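Local coordinates for amine oxidase domain-containing protein (Pyrococcus furiosus, PDB 3NRN), which is of unknown function but binds adenosine monophosphate and is probably an oxidoreductase related to flavin-containing amine oxidases, at residues K113-I118 / K170-A175; D131-E136 / L166-E171. One frame throughout, in Å; residues are numbered along the deposited sequence.

Contact 1. Residues K113-I118 / K170-A175; sequences KLLAEI and KEIRAA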
# COMPACT_ATOMS: atom_id res chain seq x y z
N LYS A 113 24.79 3.67 -13.93
CA LYS A 113 23.88 3.75 -15.07
C LYS A 113 23.04 5.02 -14.99
O LYS A 113 23.58 6.12 -14.79
CB LYS A 113 22.98 2.52 -15.10
N LEU A 114 21.73 4.88 -15.16
CA LEU A 114 20.84 6.03 -15.09
C LEU A 114 20.38 6.19 -13.64
O LEU A 114 19.69 7.14 -13.30
CB LEU A 114 19.62 5.86 -16.01
CG LEU A 114 18.45 4.99 -15.54
CD1 LEU A 114 17.32 5.08 -16.56
CD2 LEU A 114 18.90 3.56 -15.36
N LEU A 115 20.76 5.22 -12.81
CA LEU A 115 20.41 5.26 -11.40
C LEU A 115 21.13 6.46 -10.79
O LEU A 115 20.64 7.08 -9.85
CB LEU A 115 20.87 3.97 -10.71
CG LEU A 115 20.24 2.67 -11.21
CD1 LEU A 115 20.90 1.48 -10.52
CD2 LEU A 115 18.75 2.69 -10.95
N ALA A 116 22.29 6.77 -11.34
CA ALA A 116 23.08 7.90 -10.88
C ALA A 116 22.34 9.19 -11.21
O ALA A 116 22.35 10.14 -10.43
CB ALA A 116 24.46 7.89 -11.55
N GLU A 117 21.70 9.21 -12.37
CA GLU A 117 20.94 10.38 -12.82
C GLU A 117 19.69 10.58 -11.98
O GLU A 117 19.33 11.71 -11.64
CB GLU A 117 20.56 10.21 -14.29
CG GLU A 117 21.72 10.40 -15.24
CD GLU A 117 21.66 9.46 -16.42
OE1 GLU A 117 22.07 8.29 -16.27
OE2 GLU A 117 21.18 9.89 -17.50
N ILE A 118 19.01 9.48 -11.66
CA ILE A 118 17.80 9.55 -10.85
C ILE A 118 18.21 10.00 -9.46
O ILE A 118 17.43 10.60 -8.72
CB ILE A 118 17.10 8.18 -10.76
CG1 ILE A 118 16.64 7.75 -12.16
CG2 ILE A 118 15.90 8.26 -9.82
CD1 ILE A 118 15.95 6.41 -12.18
N LYS A 170 10.32 7.91 -10.63
CA LYS A 170 10.04 8.40 -9.29
C LYS A 170 10.02 7.27 -8.26
O LYS A 170 10.45 7.45 -7.12
CB LYS A 170 8.72 9.17 -9.28
CG LYS A 170 8.83 10.52 -9.98
CD LYS A 170 7.50 11.23 -10.04
CE LYS A 170 7.66 12.64 -10.58
NZ LYS A 170 6.34 13.35 -10.64
N GLU A 171 9.54 6.10 -8.67
CA GLU A 171 9.52 4.95 -7.76
C GLU A 171 10.97 4.47 -7.59
O GLU A 171 11.34 3.95 -6.53
CB GLU A 171 8.63 3.85 -8.33
CG GLU A 171 7.15 4.16 -8.17
CD GLU A 171 6.24 3.18 -8.86
OE1 GLU A 171 6.59 1.98 -8.94
OE2 GLU A 171 5.16 3.60 -9.33
N ILE A 172 11.78 4.65 -8.62
CA ILE A 172 13.18 4.27 -8.54
C ILE A 172 13.86 5.24 -7.57
O ILE A 172 14.68 4.84 -6.76
CB ILE A 172 13.88 4.33 -9.92
CG1 ILE A 172 13.39 3.18 -10.80
CG2 ILE A 172 15.39 4.24 -9.73
CD1 ILE A 172 13.87 3.24 -12.25
N ARG A 173 13.51 6.52 -7.65
CA ARG A 173 14.09 7.49 -6.74
C ARG A 173 13.73 7.12 -5.29
O ARG A 173 14.59 7.11 -4.41
CB ARG A 173 13.57 8.90 -7.07
CG ARG A 173 14.15 9.97 -6.14
CD ARG A 173 13.99 11.36 -6.71
NE ARG A 173 12.59 11.76 -6.84
CZ ARG A 173 12.18 12.87 -7.44
NH1 ARG A 173 13.07 13.70 -7.97
NH2 ARG A 173 10.89 13.15 -7.52
N ALA A 174 12.46 6.80 -5.06
CA ALA A 174 12.02 6.41 -3.73
C ALA A 174 12.84 5.23 -3.20
O ALA A 174 13.19 5.19 -2.02
CB ALA A 174 10.52 6.05 -3.74
N ALA A 175 13.15 4.28 -4.08
CA ALA A 175 13.93 3.12 -3.66
C ALA A 175 15.37 3.51 -3.32
O ALA A 175 15.98 2.95 -2.40
CB ALA A 175 13.92 2.05 -4.75
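Leu115 meets Ile172 through methyls alone: Leu115 CD2 lies 3.9 Å from Ile172 CG2, and the two side chains cross at about a right angle. The CA-CB bond of Leu115 points neither at nor away from 170-175, and it is the CD2 branch that makes the contact. Three residues on, Ile118 supplies the largest share of the 200 Å² buried between the segments. The backbones are close here, with Ile118 CA 5.9 Å from Arg173 CA. This is plain apolar packing of a short helix, 115-119, against the long helix 165-178; both belong to a part of the chain that has helices and no strands between the two segments, within a protein whose nucleotide-binding core is a Rossmann-like parallel sheet. Ile118 works with two branches. Its CD1, at the end of an extended arm (chi2 180°), presses on Ile172 CG2 at 3.3 Å, tighter than ordinary van der Waals contact, and also touches Ile172 CB at 3.7 Å. The second branch, CG2, stands anti to the backbone N of Ile118 and sits 3.7 Å from Arg173 CB, so it rests on the root of that side chain and not on its charged group. An alanine at Ile118 removes both branches and would probably leave Ile172 CG2 and Arg173 CB without their methyl partners and open a gap between the helices. Beyond the two segments, the Arg173 side chain also touches Leu123.

Contact 2. Residues D131-E136 / L166-E171; sequences DEWIKE and LELAKE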
# COMPACT_ATOMS: atom_id res chain seq x y z
N ASP A 131 8.50 0.65 -20.17
CA ASP A 131 9.22 -0.42 -20.86
C ASP A 131 9.97 0.13 -22.07
O ASP A 131 11.03 -0.36 -22.44
CB ASP A 131 8.25 -1.52 -21.29
CG ASP A 131 7.29 -1.07 -22.38
OD1 ASP A 131 6.65 -0.02 -22.21
OD2 ASP A 131 7.18 -1.77 -23.41
N GLU A 132 9.40 1.17 -22.67
CA GLU A 132 10.00 1.79 -23.84
C GLU A 132 11.25 2.56 -23.46
O GLU A 132 12.29 2.45 -24.12
CB GLU A 132 8.99 2.74 -24.49
CG GLU A 132 9.27 3.04 -25.94
CD GLU A 132 8.10 3.72 -26.62
OE1 GLU A 132 7.96 4.96 -26.49
OE2 GLU A 132 7.30 3.01 -27.27
N TRP A 133 11.16 3.32 -22.37
CA TRP A 133 12.29 4.12 -21.92
C TRP A 133 13.44 3.25 -21.38
O TRP A 133 14.60 3.62 -21.51
CB TRP A 133 11.82 5.17 -20.90
CG TRP A 133 12.28 5.03 -19.49
CD1 TRP A 133 11.95 4.04 -18.60
CD2 TRP A 133 13.10 5.95 -18.76
NE1 TRP A 133 12.51 4.29 -17.37
CE2 TRP A 133 13.22 5.46 -17.45
CE3 TRP A 133 13.75 7.14 -19.10
CZ2 TRP A 133 13.97 6.11 -16.46
CZ3 TRP A 133 14.49 7.80 -18.13
CH2 TRP A 133 14.59 7.28 -16.82
N ILE A 134 13.11 2.10 -20.81
CA ILE A 134 14.15 1.21 -20.30
C ILE A 134 14.92 0.62 -21.49
O ILE A 134 16.15 0.55 -21.47
CB ILE A 134 13.54 0.05 -19.45
CG1 ILE A 134 12.99 0.61 -18.13
CG2 ILE A 134 14.60 -1.01 -19.16
CD1 ILE A 134 14.02 1.30 -17.26
N LYS A 135 14.21 0.21 -22.54
CA LYS A 135 14.87 -0.35 -23.72
C LYS A 135 15.84 0.66 -24.34
O LYS A 135 16.94 0.30 -24.75
CB LYS A 135 13.82 -0.76 -24.76
CG LYS A 135 12.92 -1.91 -24.33
CD LYS A 135 11.86 -2.18 -25.38
CE LYS A 135 10.94 -3.30 -24.96
NZ LYS A 135 9.81 -3.46 -25.93
N GLU A 136 15.43 1.92 -24.40
CA GLU A 136 16.26 2.97 -24.98
C GLU A 136 17.45 3.34 -24.10
O GLU A 136 18.59 3.29 -24.54
CB GLU A 136 15.41 4.21 -25.25
CG GLU A 136 14.16 3.92 -26.09
CD GLU A 136 13.27 5.14 -26.24
OE1 GLU A 136 12.98 5.81 -25.22
OE2 GLU A 136 12.84 5.42 -27.38
N LEU A 166 8.30 8.45 -16.22
CA LEU A 166 8.39 9.34 -15.08
C LEU A 166 7.96 8.66 -13.79
O LEU A 166 8.62 8.80 -12.76
CB LEU A 166 7.53 10.59 -15.32
CG LEU A 166 7.60 11.68 -14.26
CD1 LEU A 166 9.04 12.13 -14.06
CD2 LEU A 166 6.74 12.85 -14.69
N GLU A 167 6.85 7.93 -13.84
CA GLU A 167 6.36 7.24 -12.65
C GLU A 167 7.38 6.21 -12.18
O GLU A 167 7.68 6.14 -10.99
CB GLU A 167 5.02 6.56 -12.93
CG GLU A 167 4.43 5.79 -11.75
CD GLU A 167 4.38 6.61 -10.47
OE1 GLU A 167 4.13 7.83 -10.54
OE2 GLU A 167 4.59 6.03 -9.38
N LEU A 168 7.91 5.42 -13.11
CA LEU A 168 8.90 4.41 -12.75
C LEU A 168 10.15 5.08 -12.18
O LEU A 168 10.75 4.60 -11.22
CB LEU A 168 9.31 3.56 -13.96
CG LEU A 168 10.43 2.56 -13.64
CD1 LEU A 168 9.92 1.55 -12.63
CD2 LEU A 168 10.89 1.85 -14.91
N ALA A 169 10.54 6.19 -12.81
CA ALA A 169 11.72 6.93 -12.36
C ALA A 169 11.52 7.41 -10.93
O ALA A 169 12.42 7.32 -10.11
CB ALA A 169 11.97 8.12 -13.29
N LYS A 170 10.32 7.91 -10.63
CA LYS A 170 10.04 8.40 -9.29
C LYS A 170 10.02 7.27 -8.26
O LYS A 170 10.45 7.45 -7.12
CB LYS A 170 8.72 9.17 -9.28
CG LYS A 170 8.83 10.52 -9.98
CD LYS A 170 7.50 11.23 -10.04
CE LYS A 170 7.66 12.64 -10.58
NZ LYS A 170 6.34 13.35 -10.64
N GLU A 171 9.54 6.10 -8.67
CA GLU A 171 9.52 4.95 -7.76
C GLU A 171 10.97 4.47 -7.59
O GLU A 171 11.34 3.95 -6.53
CB GLU A 171 8.63 3.85 -8.33
CG GLU A 171 7.15 4.16 -8.17
CD GLU A 171 6.24 3.18 -8.86
OE1 GLU A 171 6.59 1.98 -8.94
OE2 GLU A 171 5.16 3.60 -9.33
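Leu168 drives a single methyl, CD2, into a shallow notch between the side chains of Trp133 and Ile134. One wall of the notch is the pyrrole edge of the indole: Trp133 NE1 is 3.8 Å from Leu168 CD2, which lies near the ring plane, so the methyl meets the ring at its rim and not over a face. The other wall is Ile134, whose CD1 stands 4.0 Å from Leu168 CD2, with the two side chains at about a right angle. A chi2 of -60° folds CD1 of Ile134 back so that it too reaches this methyl, while Ile134 CG1, placed by chi1, is also 4.0 Å from Leu168 CD2. Leu168 reaches the notch with its CG anti to the backbone N (chi1 176°). A second, looser fit lies beside the first. Ala169 CB, a small bump, lies near the benzene end of the indole, 4.3 Å from Trp133 CZ2, at an oblique approach. The large ring thus spans a wide separation, since the axes of the two segments come no nearer than 10.4 Å, their directions 73° apart, and only 138 Å² is buried. All four touching residues are buried. Trp133 NE1, buried against the leucine methyl, has no polar partner in the model. Beyond the two segments, Pro124 also packs on Trp133, while Ile134 turns to Leu144, Leu145 and Leu148; helix 142-156 therefore packs against helix 130-137, and it also meets helix 165-178, where the Glu171 side chain touches Phe151.

Contacts 1 and 2 have centres 10 Å apart and share helix 165-178, overlapping at Lys170 and Glu171. Along the chain, helix 115-119 comes first and helix 130-137 next, and both then meet the later helix 165-178, contact 2 on its earlier turns and contact 1 on the following ones. The two sites also touch directly: Leu114 CD1 lies 3.5 Å from Trp133 CZ2, and Ile118 CG2 is 3.6 Å from Ala169 O. The two patches thus adjoin. Their centres lie about 20 Å and 21 Å from the centre of the chain, on the same side of it; together they join helices 115-119 and 130-137 to helix 165-178, away from the adenosine monophosphate pocket.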